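Local coordinates for NADP-dependent alcohol dehydrogenase 6 (PDB 1PIW), which reduces a broad range of aromatic and aliphatic aldehydes to alcohols with NADPH, as a zinc-containing medium-chain dehydrogenase that works as a homodimer, at residues K80-L85 with V141-V146; E5-I10 with Y26-F31. All coordinates share one frame; numbering follows the deposited sequence.

Contact 1 (K80-L85 with V141-V146); sequences KSNSGL and VHEHFV
Glu143 OE2 takes three hydrogen bonds from the 80-85 loop. Ser81 OG donates at 2.6 Å to Glu143 OE2 and Ser83 OG at 2.7 Å to the same Glu143 oxygen, from opposite faces of the carboxylate, Ser83 OG more steeply out of its plane. The third comes from the backbone: the Asn82 N-H points at the syn lone pair of Glu143 OE2, 3.0 Å from Asn82 N, in a nearly straight bond (168°). Serine suits both flanking places because its short side chain puts a hydroxyl donor right beside the backbone, close to the carboxylate. Ser81 OG swings anti to its own nitrogen (chi1 -179°), which carries it to the oxygen that the backbone N-H of Asn82 also uses. Glutamate supplies the length: beyond CG its chain runs fully extended, lifting the carboxylate from a 3-10 turn across to the loop. Replacing Glu143 by an alanine removes the shared acceptor, and would probably leave both serine hydroxyls and the Asn82 backbone N-H without it and the loop less firmly tied down. Behind this polar grip, Leu85 CD1 packs at 4.1 Å on Val146 CB. Leu85 also lies on Ile36 and Val91, and backbone bonding of Glu143 with His34 fixes the turn carrying the carboxylate. Within the GroES-like domain, a buried carboxylate capturing neighbouring hydroxyls and a backbone N-H thus anchors the exposed loop between strands 70-77 and 90-93.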
# COMPACT_ATOMS: atom_id res chain seq x y z
N LYS A 80 -29.19 3.98 -29.41
CA LYS A 80 -29.63 3.80 -28.04
C LYS A 80 -28.94 4.78 -27.10
O LYS A 80 -28.65 4.43 -25.96
CB LYS A 80 -29.34 2.37 -27.56
CG LYS A 80 -30.07 1.24 -28.30
CD LYS A 80 -29.63 -0.12 -27.74
CE LYS A 80 -30.19 -1.31 -28.53
NZ LYS A 80 -29.52 -2.61 -28.18
N SER A 81 -28.67 5.99 -27.56
CA SER A 81 -28.00 6.95 -26.67
C SER A 81 -28.95 7.36 -25.55
O SER A 81 -30.14 7.08 -25.62
CB SER A 81 -27.54 8.19 -27.43
OG SER A 81 -26.89 9.09 -26.54
N ASN A 82 -28.41 8.03 -24.53
CA ASN A 82 -29.21 8.45 -23.39
C ASN A 82 -28.30 9.03 -22.32
O ASN A 82 -27.73 8.30 -21.52
CB ASN A 82 -29.96 7.25 -22.80
CG ASN A 82 -29.03 6.06 -22.50
OD1 ASN A 82 -29.00 5.55 -21.37
ND2 ASN A 82 -28.29 5.61 -23.51
N SER A 83 -28.16 10.34 -22.31
CA SER A 83 -27.30 10.95 -21.31
C SER A 83 -27.31 12.47 -21.41
O SER A 83 -26.42 13.15 -20.90
CB SER A 83 -25.87 10.40 -21.44
OG SER A 83 -25.47 10.36 -22.80
N GLY A 84 -28.32 13.00 -22.09
CA GLY A 84 -28.43 14.43 -22.22
C GLY A 84 -27.41 15.00 -23.17
O GLY A 84 -27.49 16.18 -23.55
N LEU A 85 -26.45 14.19 -23.56
CA LEU A 85 -25.45 14.66 -24.50
C LEU A 85 -26.21 15.09 -25.75
O LEU A 85 -26.93 14.29 -26.37
CB LEU A 85 -24.44 13.56 -24.80
CG LEU A 85 -23.53 13.31 -23.59
CD1 LEU A 85 -22.61 12.15 -23.87
CD2 LEU A 85 -22.73 14.57 -23.29
N VAL A 141 -16.58 7.51 -29.73
CA VAL A 141 -16.54 6.97 -28.38
C VAL A 141 -17.89 6.69 -27.74
O VAL A 141 -18.81 7.50 -27.83
CB VAL A 141 -15.79 7.95 -27.46
CG1 VAL A 141 -15.55 7.32 -26.10
CG2 VAL A 141 -14.50 8.37 -28.10
N HIS A 142 -17.99 5.55 -27.06
CA HIS A 142 -19.20 5.14 -26.35
C HIS A 142 -19.53 6.29 -25.38
O HIS A 142 -18.66 6.76 -24.64
CB HIS A 142 -18.90 3.85 -25.60
CG HIS A 142 -20.02 3.33 -24.76
ND1 HIS A 142 -20.67 4.11 -23.82
CD2 HIS A 142 -20.55 2.09 -24.64
CE1 HIS A 142 -21.54 3.37 -23.17
NE2 HIS A 142 -21.49 2.14 -23.65
N GLU A 143 -20.79 6.74 -25.39
CA GLU A 143 -21.22 7.87 -24.55
C GLU A 143 -20.86 7.82 -23.08
O GLU A 143 -20.65 8.86 -22.46
CB GLU A 143 -22.73 8.05 -24.65
CG GLU A 143 -23.50 6.92 -24.02
CD GLU A 143 -24.99 7.17 -24.04
OE1 GLU A 143 -25.74 6.29 -23.58
OE2 GLU A 143 -25.41 8.25 -24.52
N HIS A 144 -20.79 6.63 -22.50
CA HIS A 144 -20.46 6.53 -21.10
C HIS A 144 -19.14 7.19 -20.78
O HIS A 144 -18.91 7.59 -19.64
CB HIS A 144 -20.37 5.09 -20.64
CG HIS A 144 -19.92 4.95 -19.21
ND1 HIS A 144 -20.80 4.97 -18.15
CD2 HIS A 144 -18.69 4.84 -18.67
CE1 HIS A 144 -20.12 4.89 -17.02
NE2 HIS A 144 -18.84 4.81 -17.31
N PHE A 145 -18.27 7.29 -21.78
CA PHE A 145 -16.94 7.86 -21.58
C PHE A 145 -16.74 9.24 -22.12
O PHE A 145 -15.62 9.67 -22.35
CB PHE A 145 -15.88 6.92 -22.15
CG PHE A 145 -15.76 5.63 -21.39
CD1 PHE A 145 -16.63 4.58 -21.63
CD2 PHE A 145 -14.80 5.48 -20.39
CE1 PHE A 145 -16.56 3.40 -20.88
CE2 PHE A 145 -14.73 4.32 -19.64
CZ PHE A 145 -15.61 3.27 -19.89
N VAL A 146 -17.84 9.94 -22.33
CA VAL A 146 -17.76 11.29 -22.82
C VAL A 146 -18.30 12.19 -21.71
O VAL A 146 -19.37 11.94 -21.16
CB VAL A 146 -18.61 11.46 -24.08
CG1 VAL A 146 -18.33 12.81 -24.70
CG2 VAL A 146 -18.31 10.34 -25.06

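Contact 2 (E5-I10 with Y26-F31); sequences EKFEGI and YDPKPF
Phe7 lies between two partners of the 26-31 segment, meeting each with a different part of its side chain. Its CB sits over the face of the Tyr26 ring, 3.9 Å from the Tyr26 centroid, as a CH-pi contact. Its own ring receives Pro28 on one face: Pro28 CG stands 3.7 Å from the Phe7 centroid and only 8° off the normal, almost squarely over the ring centre, with Pro28 CB close to Phe7 CE1. Proline suits this place because its compact ring offers slightly polarised hydrogens on a rigid frame. With chi1 at 60°, Tyr26 CG lies between its backbone nitrogen and carbonyl carbon, turning the ring back across the neighbouring strand; Phe7 O then lies over one face of the tyrosine ring, offset toward its rim, and Gly9 N meets the ring edge. Glycine fits there, since a CB would point toward Tyr26. Where strands 7-12 and 22-26 meet in an antiparallel sheet, the backbones form a hydrogen-bonded pair, Phe7 N to Tyr26 O at 2.8 Å and Tyr26 N to Phe7 O at 2.7 Å. On the more exposed side, Lys6 bends at chi2 and chi4 to bring NZ within 2.6 Å of Asp27 OD2, from above the carboxylate plane. The paired backbone bonds are thus probably the stronger hold; weak CH-pi contacts favour the ring positions, and the exposed salt bridge is likely to add less than a buried one.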
# COMPACT_ATOMS: atom_id res chain seq x y z
N GLU A 5 -17.68 8.30 -43.51
CA GLU A 5 -16.94 7.09 -43.86
C GLU A 5 -15.45 7.04 -43.58
O GLU A 5 -14.88 5.94 -43.46
CB GLU A 5 -17.21 6.74 -45.33
CG GLU A 5 -18.65 6.32 -45.61
CD GLU A 5 -19.37 7.26 -46.57
OE1 GLU A 5 -19.39 8.48 -46.32
OE2 GLU A 5 -19.91 6.77 -47.59
N LYS A 6 -14.80 8.19 -43.49
CA LYS A 6 -13.36 8.23 -43.24
C LYS A 6 -12.99 9.30 -42.23
O LYS A 6 -13.57 10.39 -42.23
CB LYS A 6 -12.59 8.50 -44.53
CG LYS A 6 -11.74 7.34 -45.03
CD LYS A 6 -12.60 6.26 -45.68
CE LYS A 6 -11.77 5.26 -46.48
NZ LYS A 6 -10.95 4.34 -45.65
N PHE A 7 -12.02 8.99 -41.37
CA PHE A 7 -11.53 9.94 -40.38
C PHE A 7 -10.11 10.30 -40.81
O PHE A 7 -9.42 9.48 -41.40
CB PHE A 7 -11.46 9.31 -38.98
CG PHE A 7 -12.75 9.32 -38.22
CD1 PHE A 7 -12.85 8.68 -37.00
CD2 PHE A 7 -13.87 9.97 -38.72
CE1 PHE A 7 -14.03 8.68 -36.28
CE2 PHE A 7 -15.06 9.98 -38.00
CZ PHE A 7 -15.14 9.33 -36.78
N GLU A 8 -9.69 11.53 -40.54
CA GLU A 8 -8.34 11.92 -40.91
C GLU A 8 -7.57 12.27 -39.66
O GLU A 8 -8.15 12.69 -38.66
CB GLU A 8 -8.36 13.11 -41.87
CG GLU A 8 -7.01 13.38 -42.47
CD GLU A 8 -7.05 14.46 -43.53
OE1 GLU A 8 -7.54 15.57 -43.25
OE2 GLU A 8 -6.57 14.18 -44.65
N GLY A 9 -6.25 12.09 -39.69
CA GLY A 9 -5.45 12.41 -38.52
C GLY A 9 -3.95 12.33 -38.70
O GLY A 9 -3.46 11.75 -39.66
N ILE A 10 -3.22 12.91 -37.76
CA ILE A 10 -1.77 12.88 -37.79
C ILE A 10 -1.36 11.57 -37.14
O ILE A 10 -1.32 11.45 -35.92
CB ILE A 10 -1.20 14.04 -36.98
CG1 ILE A 10 -2.01 15.31 -37.29
CG2 ILE A 10 0.26 14.24 -37.32
CD1 ILE A 10 -2.08 15.63 -38.75
N TYR A 26 -8.32 7.26 -42.39
CA TYR A 26 -8.49 5.88 -41.93
C TYR A 26 -9.95 5.57 -41.57
O TYR A 26 -10.73 6.47 -41.20
CB TYR A 26 -7.55 5.61 -40.74
CG TYR A 26 -7.79 6.49 -39.54
CD1 TYR A 26 -8.72 6.13 -38.56
CD2 TYR A 26 -7.14 7.72 -39.41
CE1 TYR A 26 -9.01 6.98 -37.51
CE2 TYR A 26 -7.44 8.59 -38.36
CZ TYR A 26 -8.38 8.20 -37.41
OH TYR A 26 -8.71 9.05 -36.38
N ASP A 27 -10.33 4.31 -41.71
CA ASP A 27 -11.69 3.89 -41.40
C ASP A 27 -12.03 4.09 -39.92
O ASP A 27 -11.25 3.72 -39.04
CB ASP A 27 -11.86 2.42 -41.77
CG ASP A 27 -12.06 2.21 -43.26
OD1 ASP A 27 -11.74 1.10 -43.74
OD2 ASP A 27 -12.54 3.14 -43.93
N PRO A 28 -13.19 4.69 -39.63
CA PRO A 28 -13.56 4.90 -38.23
C PRO A 28 -13.90 3.53 -37.68
O PRO A 28 -13.98 2.56 -38.45
CB PRO A 28 -14.82 5.77 -38.31
CG PRO A 28 -14.74 6.38 -39.66
CD PRO A 28 -14.19 5.28 -40.52
N LYS A 29 -14.10 3.41 -36.38
CA LYS A 29 -14.47 2.11 -35.86
C LYS A 29 -15.95 1.90 -36.18
O LYS A 29 -16.68 2.86 -36.45
CB LYS A 29 -14.26 2.04 -34.34
CG LYS A 29 -15.37 2.66 -33.51
CD LYS A 29 -15.14 2.41 -32.04
CE LYS A 29 -16.38 2.65 -31.21
NZ LYS A 29 -17.37 1.55 -31.37
N PRO A 30 -16.41 0.65 -36.19
CA PRO A 30 -17.83 0.52 -36.49
C PRO A 30 -18.62 1.30 -35.43
O PRO A 30 -18.25 1.33 -34.26
CB PRO A 30 -18.05 -1.00 -36.42
CG PRO A 30 -16.95 -1.48 -35.52
CD PRO A 30 -15.78 -0.66 -35.97
N PHE A 31 -19.71 1.93 -35.87
CA PHE A 31 -20.55 2.74 -34.98
C PHE A 31 -21.55 1.88 -34.22
O PHE A 31 -22.34 1.15 -34.82
CB PHE A 31 -21.29 3.79 -35.81
CG PHE A 31 -21.81 4.93 -35.00
CD1 PHE A 31 -21.58 6.24 -35.41
CD2 PHE A 31 -22.52 4.71 -33.83
CE1 PHE A 31 -22.05 7.31 -34.67
CE2 PHE A 31 -23.00 5.77 -33.08
CZ PHE A 31 -22.77 7.08 -33.50

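In the fold
From the N terminus, contact 2 comes first: strand 7-12 runs out, the chain returns along 22-26, and the contact closes this hairpin where its second strand gives way to the loop leading to strand 35-45. Contact 1 opens only later, after strand 70-77, and closes a longer loop that includes strand 90-93 and the four-cysteine zinc site before the chain comes back along strand 138-142. The two loops are in series, neither nested nor crossed, with centres about 19 Å apart. Strand 138-142 relates them: contact 2 holds the hairpin together and its Phe7 and Pro28 lean on Arg140 of that strand, whereas contact 1 ties the 80-85 loop to the strand's end.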